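Local atomic coordinates of Alpha/beta hydrolase family protein (Bacillus anthracis, PDB entry 3OOS), a protein that is an alpha/beta-fold hydrolase that probably cleaves its still unidentified substrate with a serine nucleophile. Residues K92-L106 and E114-A126. Numbering follows the deposited sequence.
With SO4 (sulfate ion), chain B.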
ATOM      1  N   LYS A  92      13.996 -13.690   7.439  1.00 11.44           N
ATOM      2  CA  LYS A  92      12.767 -13.578   6.661  0.50 10.98           C
ATOM      3  C   LYS A  92      11.769 -12.700   7.401  1.00 10.66           C
ATOM      4  O   LYS A  92      11.730 -12.693   8.632  1.00 10.71           O
ATOM      5  CB  LYS A  92      12.149 -14.959   6.410  0.50 11.19           C
ATOM      6  CG  LYS A  92      12.941 -15.847   5.458  0.50 11.64           C
ATOM      7  CD  LYS A  92      12.434 -17.281   5.464  0.50 12.40           C
ATOM      8  CE  LYS A  92      11.092 -17.403   4.760  0.50 12.82           C
ATOM      9  NZ  LYS A  92      10.686 -18.828   4.592  0.50 13.42           N
ATOM     10  N   TRP A  93      10.968 -11.954   6.647  1.00 10.07           N
ATOM     11  CA  TRP A  93       9.867 -11.197   7.246  1.00  9.49           C
ATOM     12  C   TRP A  93       8.637 -11.191   6.345  1.00  9.24           C
ATOM     13  O   TRP A  93       8.707 -11.592   5.180  1.00  9.11           O
ATOM     14  CB  TRP A  93      10.284  -9.769   7.651  1.00  9.48           C
ATOM     15  CG  TRP A  93      10.784  -8.836   6.558  1.00  9.06           C
ATOM     16  CD1 TRP A  93      10.858  -9.078   5.207  1.00  8.64           C
ATOM     17  CD2 TRP A  93      11.240  -7.491   6.747  1.00  8.76           C
ATOM     18  NE1 TRP A  93      11.352  -7.969   4.556  1.00  8.13           N
ATOM     19  CE2 TRP A  93      11.592  -6.982   5.478  1.00  8.60           C
ATOM     20  CE3 TRP A  93      11.392  -6.668   7.874  1.00  9.02           C
ATOM     21  CZ2 TRP A  93      12.091  -5.685   5.303  1.00  8.41           C
ATOM     22  CZ3 TRP A  93      11.887  -5.380   7.700  1.00  8.97           C
ATOM     23  CH2 TRP A  93      12.231  -4.902   6.425  1.00  8.94           C
ATOM     24  N   GLY A  94       7.508 -10.758   6.893  1.00  9.00           N
ATOM     25  CA  GLY A  94       6.295 -10.619   6.097  1.00  8.66           C
ATOM     26  C   GLY A  94       6.297  -9.268   5.410  1.00  8.34           C
ATOM     27  O   GLY A  94       7.017  -8.355   5.822  1.00  8.25           O
ATOM     28  N   PHE A  95       5.513  -9.147   4.346  1.00  8.02           N
ATOM     29  CA  PHE A  95       5.270  -7.843   3.750  1.00  7.96           C
ATOM     30  C   PHE A  95       3.781  -7.616   3.559  1.00  8.07           C
ATOM     31  O   PHE A  95       3.087  -8.463   3.004  1.00  8.35           O
ATOM     32  CB  PHE A  95       6.001  -7.656   2.415  1.00  7.90           C
ATOM     33  CG  PHE A  95       5.857  -6.263   1.859  1.00  8.13           C
ATOM     34  CD1 PHE A  95       6.780  -5.276   2.180  1.00  8.35           C
ATOM     35  CD2 PHE A  95       4.759  -5.922   1.070  1.00  8.53           C
ATOM     36  CE1 PHE A  95       6.633  -3.973   1.688  1.00  8.79           C
ATOM     37  CE2 PHE A  95       4.600  -4.624   0.579  1.00  8.60           C
ATOM     38  CZ  PHE A  95       5.540  -3.648   0.889  1.00  8.83           C
ATOM     39  N   ALA A  96       3.310  -6.458   4.011  1.00  7.97           N
ATOM     40  CA  ALA A  96       1.915  -6.074   3.868  1.00  7.97           C
ATOM     41  C   ALA A  96       1.802  -4.726   3.164  1.00  7.99           C
ATOM     42  O   ALA A  96       2.484  -3.762   3.521  1.00  8.48           O
ATOM     43  CB  ALA A  96       1.232  -6.025   5.234  1.00  7.72           C
ATOM     44  N   GLY A  97       0.937  -4.671   2.159  1.00  7.93           N
ATOM     45  CA  GLY A  97       0.708  -3.440   1.413  1.00  8.00           C
ATOM     46  C   GLY A  97      -0.725  -3.317   0.939  1.00  8.05           C
ATOM     47  O   GLY A  97      -1.395  -4.323   0.675  1.00  8.29           O
ATOM     48  N   HIS A  98      -1.182  -2.074   0.825  1.00  8.17           N
ATOM     49  CA  HIS A  98      -2.539  -1.765   0.384  1.00  8.03           C
ATOM     50  C   HIS A  98      -2.525  -0.911  -0.878  1.00  7.98           C
ATOM     51  O   HIS A  98      -1.769   0.064  -0.972  1.00  8.01           O
ATOM     52  CB  HIS A  98      -3.310  -1.047   1.495  1.00  8.17           C
ATOM     53  CG  HIS A  98      -4.751  -0.814   1.166  1.00  8.47           C
ATOM     54  ND1 HIS A  98      -5.687  -1.825   1.185  1.00  8.69           N
ATOM     55  CD2 HIS A  98      -5.413   0.306   0.793  1.00  9.14           C
ATOM     56  CE1 HIS A  98      -6.866  -1.337   0.841  1.00  9.47           C
ATOM     57  NE2 HIS A  98      -6.727  -0.046   0.596  1.00  9.61           N
ATOM     58  N   SER A  99      -3.373  -1.291  -1.833  1.00  8.16           N
ATOM     59  CA  SER A  99      -3.548  -0.585  -3.110  1.00  8.29           C
ATOM     60  C   SER A  99      -2.240  -0.602  -3.901  1.00  8.30           C
ATOM     61  O   SER A  99      -1.759  -1.685  -4.232  1.00  8.39           O
ATOM     62  CB  SER A  99      -4.127   0.818  -2.893  1.00  8.43           C
ATOM     63  OG  SER A  99      -4.656   1.334  -4.102  1.00  9.52           O
ATOM     64  N   ALA A 100      -1.640   0.557  -4.189  1.00  8.31           N
ATOM     65  CA  ALA A 100      -0.323   0.557  -4.849  1.00  8.22           C
ATOM     66  C   ALA A 100       0.726  -0.187  -4.014  1.00  8.01           C
ATOM     67  O   ALA A 100       1.633  -0.821  -4.563  1.00  8.26           O
ATOM     68  CB  ALA A 100       0.142   1.976  -5.179  1.00  8.21           C
ATOM     69  N   GLY A 101       0.584  -0.124  -2.691  1.00  7.95           N
ATOM     70  CA  GLY A 101       1.418  -0.913  -1.785  1.00  7.77           C
ATOM     71  C   GLY A 101       1.216  -2.413  -1.952  1.00  7.54           C
ATOM     72  O   GLY A 101       2.145  -3.196  -1.749  1.00  7.39           O
ATOM     73  N   GLY A 102      -0.005  -2.811  -2.310  1.00  7.48           N
ATOM     74  CA  GLY A 102      -0.317  -4.213  -2.613  1.00  7.29           C
ATOM     75  C   GLY A 102       0.366  -4.685  -3.887  1.00  7.24           C
ATOM     76  O   GLY A 102       0.830  -5.824  -3.972  1.00  7.19           O
HETATM   77  N   MSE A 103       0.437  -3.806  -4.883  1.00  7.34           N
HETATM   78  CA  MSE A 103       1.172  -4.112  -6.106  1.00  7.38           C
HETATM   79  C   MSE A 103       2.644  -4.323  -5.778  1.00  7.47           C
HETATM   80  O   MSE A 103       3.274  -5.252  -6.287  1.00  7.66           O
HETATM   81  CB  MSE A 103       0.996  -2.999  -7.136  1.00  7.43           C
HETATM   82  CG  MSE A 103      -0.444  -2.805  -7.567  1.00  8.45           C
HETATM   83 SE   MSE A 103      -0.666  -1.222  -8.666  0.80 10.34          SE
HETATM   84  CE  MSE A 103      -2.603  -1.115  -8.556  1.00 12.80           C
ATOM     85  N   LEU A 104       3.181  -3.469  -4.909  1.00  7.46           N
ATOM     86  CA  LEU A 104       4.562  -3.609  -4.453  1.00  7.38           C
ATOM     87  C   LEU A 104       4.783  -4.954  -3.744  1.00  7.42           C
ATOM     88  O   LEU A 104       5.818  -5.600  -3.946  1.00  7.57           O
ATOM     89  CB  LEU A 104       4.951  -2.432  -3.552  1.00  7.64           C
ATOM     90  CG  LEU A 104       6.396  -2.370  -3.048  1.00  7.55           C
ATOM     91  CD1 LEU A 104       7.407  -2.315  -4.202  1.00  8.63           C
ATOM     92  CD2 LEU A 104       6.565  -1.172  -2.119  1.00  8.43           C
ATOM     93  N   ALA A 105       3.805  -5.376  -2.942  1.00  7.63           N
ATOM     94  CA  ALA A 105       3.832  -6.690  -2.282  1.00  7.68           C
ATOM     95  C   ALA A 105       3.983  -7.833  -3.284  1.00  7.77           C
ATOM     96  O   ALA A 105       4.760  -8.766  -3.065  1.00  7.80           O
ATOM     97  CB  ALA A 105       2.576  -6.893  -1.436  1.00  7.66           C
ATOM     98  N   LEU A 106       3.228  -7.754  -4.377  1.00  7.82           N
ATOM     99  CA  LEU A 106       3.282  -8.777  -5.415  1.00  7.93           C
ATOM    100  C   LEU A 106       4.652  -8.817  -6.079  1.00  8.15           C
ATOM    101  O   LEU A 106       5.175  -9.895  -6.354  1.00  8.48           O
ATOM    102  CB  LEU A 106       2.172  -8.572  -6.451  1.00  7.98           C
ATOM    103  CG  LEU A 106       0.738  -8.686  -5.910  1.00  8.55           C
ATOM    104  CD1 LEU A 106      -0.274  -8.288  -6.980  1.00  9.38           C
ATOM    105  CD2 LEU A 106       0.419 -10.092  -5.367  1.00  9.23           C
ATOM    106  N   GLU A 114      11.780 -15.772  -1.417  1.00 10.77           N
ATOM    107  CA  GLU A 114      12.561 -16.569  -0.467  0.50 11.05           C
ATOM    108  C   GLU A 114      12.830 -15.807   0.828  1.00 10.73           C
ATOM    109  O   GLU A 114      13.053 -16.415   1.874  1.00 11.00           O
ATOM    110  CB  GLU A 114      13.873 -17.073  -1.086  0.50 11.39           C
ATOM    111  CG  GLU A 114      14.716 -17.903  -0.120  0.50 12.74           C
ATOM    112  CD  GLU A 114      15.738 -18.771  -0.809  0.50 14.16           C
ATOM    113  OE1 GLU A 114      15.338 -19.760  -1.459  0.50 15.43           O
ATOM    114  OE2 GLU A 114      16.942 -18.475  -0.678  0.50 14.98           O
ATOM    115  N   SER A 115      12.785 -14.477   0.758  1.00 10.19           N
ATOM    116  CA  SER A 115      12.972 -13.632   1.935  1.00  9.83           C
ATOM    117  C   SER A 115      11.679 -13.351   2.702  1.00  9.70           C
ATOM    118  O   SER A 115      11.709 -12.680   3.732  1.00  9.71           O
ATOM    119  CB  SER A 115      13.598 -12.299   1.525  1.00  9.48           C
ATOM    120  OG  SER A 115      14.863 -12.500   0.930  1.00 10.12           O
ATOM    121  N   LEU A 116      10.552 -13.850   2.199  1.00  9.65           N
ATOM    122  CA  LEU A 116       9.244 -13.515   2.771  1.00  9.67           C
ATOM    123  C   LEU A 116       8.568 -14.688   3.469  1.00  9.75           C
ATOM    124  O   LEU A 116       8.522 -15.796   2.935  1.00 10.31           O
ATOM    125  CB  LEU A 116       8.310 -12.950   1.693  1.00  9.56           C
ATOM    126  CG  LEU A 116       8.746 -11.671   0.968  1.00  9.47           C
ATOM    127  CD1 LEU A 116       7.810 -11.387  -0.196  1.00  9.90           C
ATOM    128  CD2 LEU A 116       8.807 -10.470   1.918  1.00 11.07           C
ATOM    129  N   THR A 117       8.044 -14.429   4.666  1.00  9.81           N
ATOM    130  CA  THR A 117       7.246 -15.416   5.397  1.00  9.93           C
ATOM    131  C   THR A 117       5.826 -15.477   4.839  1.00  9.97           C
ATOM    132  O   THR A 117       5.152 -16.512   4.935  1.00 10.38           O
ATOM    133  CB  THR A 117       7.162 -15.079   6.898  1.00  9.97           C
ATOM    134  OG1 THR A 117       6.652 -13.749   7.058  1.00  9.57           O
ATOM    135  CG2 THR A 117       8.531 -15.173   7.560  1.00 10.06           C
ATOM    136  N   LYS A 118       5.384 -14.358   4.266  1.00  9.57           N
ATOM    137  CA  LYS A 118       4.033 -14.187   3.736  1.00  9.42           C
ATOM    138  C   LYS A 118       3.908 -12.821   3.070  1.00  9.19           C
ATOM    139  O   LYS A 118       4.727 -11.929   3.311  1.00  9.06           O
ATOM    140  CB  LYS A 118       2.991 -14.270   4.864  1.00  9.50           C
ATOM    141  CG  LYS A 118       3.027 -13.087   5.851  1.00  9.87           C
ATOM    142  CD  LYS A 118       2.300 -13.400   7.149  1.00 11.00           C
ATOM    143  CE  LYS A 118       3.174 -14.220   8.088  1.00 12.13           C
ATOM    144  NZ  LYS A 118       2.426 -14.745   9.263  1.00 12.21           N
ATOM    145  N   ILE A 119       2.878 -12.666   2.243  1.00  8.95           N
ATOM    146  CA  ILE A 119       2.439 -11.339   1.809  1.00  8.89           C
ATOM    147  C   ILE A 119       0.980 -11.114   2.188  1.00  9.01           C
ATOM    148  O   ILE A 119       0.174 -12.055   2.202  1.00  9.26           O
ATOM    149  CB  ILE A 119       2.653 -11.075   0.290  1.00  8.76           C
ATOM    150  CG1 ILE A 119       2.015 -12.181  -0.565  1.00  9.04           C
ATOM    151  CG2 ILE A 119       4.144 -10.888  -0.011  1.00  8.85           C
ATOM    152  CD1 ILE A 119       2.051 -11.918  -2.071  1.00  8.78           C
ATOM    153  N   ILE A 120       0.670  -9.870   2.541  1.00  8.77           N
ATOM    154  CA  ILE A 120      -0.702  -9.418   2.736  1.00  9.15           C
ATOM    155  C   ILE A 120      -0.935  -8.352   1.675  1.00  8.82           C
ATOM    156  O   ILE A 120      -0.154  -7.406   1.560  1.00  8.93           O
ATOM    157  CB  ILE A 120      -0.944  -8.871   4.164  1.00  9.31           C
ATOM    158  CG1 ILE A 120      -1.009 -10.024   5.172  1.00 11.07           C
ATOM    159  CG2 ILE A 120      -2.254  -8.088   4.242  1.00 10.55           C
ATOM    160  CD1 ILE A 120       0.245 -10.261   5.938  1.00 12.90           C
ATOM    161  N   VAL A 121      -1.990  -8.532   0.885  1.00  8.70           N
ATOM    162  CA  VAL A 121      -2.206  -7.728  -0.318  1.00  8.67           C
ATOM    163  C   VAL A 121      -3.639  -7.213  -0.362  1.00  8.46           C
ATOM    164  O   VAL A 121      -4.578  -7.981  -0.579  1.00  8.68           O
ATOM    165  CB  VAL A 121      -1.919  -8.554  -1.605  1.00  8.60           C
ATOM    166  CG1 VAL A 121      -2.002  -7.669  -2.847  1.00  8.91           C
ATOM    167  CG2 VAL A 121      -0.551  -9.242  -1.530  1.00  9.35           C
ATOM    168  N   GLY A 122      -3.803  -5.908  -0.161  1.00  8.08           N
ATOM    169  CA  GLY A 122      -5.132  -5.302  -0.125  1.00  8.35           C
ATOM    170  C   GLY A 122      -5.442  -4.412  -1.307  1.00  8.19           C
ATOM    171  O   GLY A 122      -4.580  -3.659  -1.763  1.00  8.65           O
ATOM    172  N   GLY A 123      -6.674  -4.515  -1.808  1.00  8.19           N
ATOM    173  CA  GLY A 123      -7.186  -3.622  -2.854  1.00  8.05           C
ATOM    174  C   GLY A 123      -6.255  -3.397  -4.032  1.00  7.91           C
ATOM    175  O   GLY A 123      -6.127  -2.273  -4.522  1.00  7.96           O
ATOM    176  N   ALA A 124      -5.610  -4.462  -4.496  1.00  7.80           N
ATOM    177  CA  ALA A 124      -4.601  -4.330  -5.544  1.00  7.83           C
ATOM    178  C   ALA A 124      -5.014  -5.010  -6.845  1.00  8.12           C
ATOM    179  O   ALA A 124      -6.172  -5.393  -7.030  1.00  8.71           O
ATOM    180  CB  ALA A 124      -3.250  -4.854  -5.049  1.00  7.81           C
ATOM    181  N   ALA A 125      -4.056  -5.130  -7.758  1.00  8.09           N
ATOM    182  CA  ALA A 125      -4.280  -5.786  -9.037  1.00  8.34           C
ATOM    183  C   ALA A 125      -2.967  -6.393  -9.486  1.00  8.65           C
ATOM    184  O   ALA A 125      -1.898  -5.910  -9.110  1.00  8.90           O
ATOM    185  CB  ALA A 125      -4.790  -4.790 -10.068  1.00  8.29           C
ATOM    186  N   ALA A 126      -3.054  -7.454 -10.283  1.00  9.01           N
ATOM    187  CA  ALA A 126      -1.872  -8.156 -10.787  1.00  9.29           C
ATOM    188  C   ALA A 126      -1.331  -7.548 -12.088  1.00  9.68           C
ATOM    189  O   ALA A 126      -0.285  -7.971 -12.587  1.00  9.82           O
ATOM    190  CB  ALA A 126      -2.186  -9.641 -10.976  1.00  9.60           C
TER
HETATM  191  S   SO4 B 278      -3.311   4.459  -3.442  0.80 18.93           S
HETATM  192  O1  SO4 B 278      -3.099   5.457  -4.486  0.80 20.01           O
HETATM  193  O2  SO4 B 278      -4.682   3.974  -3.514  0.80 18.57           O
HETATM  194  O3  SO4 B 278      -2.365   3.365  -3.625  0.80 16.84           O
HETATM  195  O4  SO4 B 278      -3.081   5.080  -2.138  0.80 19.88           O
HETATM  196  O   HOH W   1       8.230 -18.592   3.264  1.00 35.56           O
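V121 reaches from its strand to the helix with both methyls: CG1 lies 3.6 Å from the carbonyl oxygen G102 O, while CG2 meets A105 CB at 3.9 Å and also L106 CD2. The leucine crosses V121 and I119 at about a right angle; its CD2 spans V121 CG2 and I119 CD1, and its CD1 drops onto the loop at A125 O. Nearer the helix start, A124 CB sits 3.8 Å from G102 C, where glycine permits the close approach. At the N-terminal end of the strand pair W93, with CG wedged between its backbone N and carbonyl carbon (chi1 60°), meets L116 CD2 through CD1, while NE1 is hydrogen-bonded to Y108 OH. On the face opposite V121, A96 CB and I120 CB touch at 3.7 Å.

Between these two faces, strands 93-98 and 118-122 run parallel, their axes 6° apart. Among their backbone bonds, I120 N to F95 O is short, 2.8 Å. T117 breaks the regularity: its N approaches W93 O from above the carbonyl plane, where the chain changes direction before strand 118-122. The final bond, S99 N to G122 O at 2.7 Å, ties the residue after strand 93-98 to the end of strand 118-122. S99 itself has positive phi (62°), and its OG donates to sulfate O2 while A100 N holds O3; H30 and Y32 also bind this anion. Strand, sharp turn and helix, with G97, S99 and G101 in a GxSxG pattern, are consistent with the nucleophile elbow of alpha/beta hydrolases, built here into a beta-alpha-beta crossover.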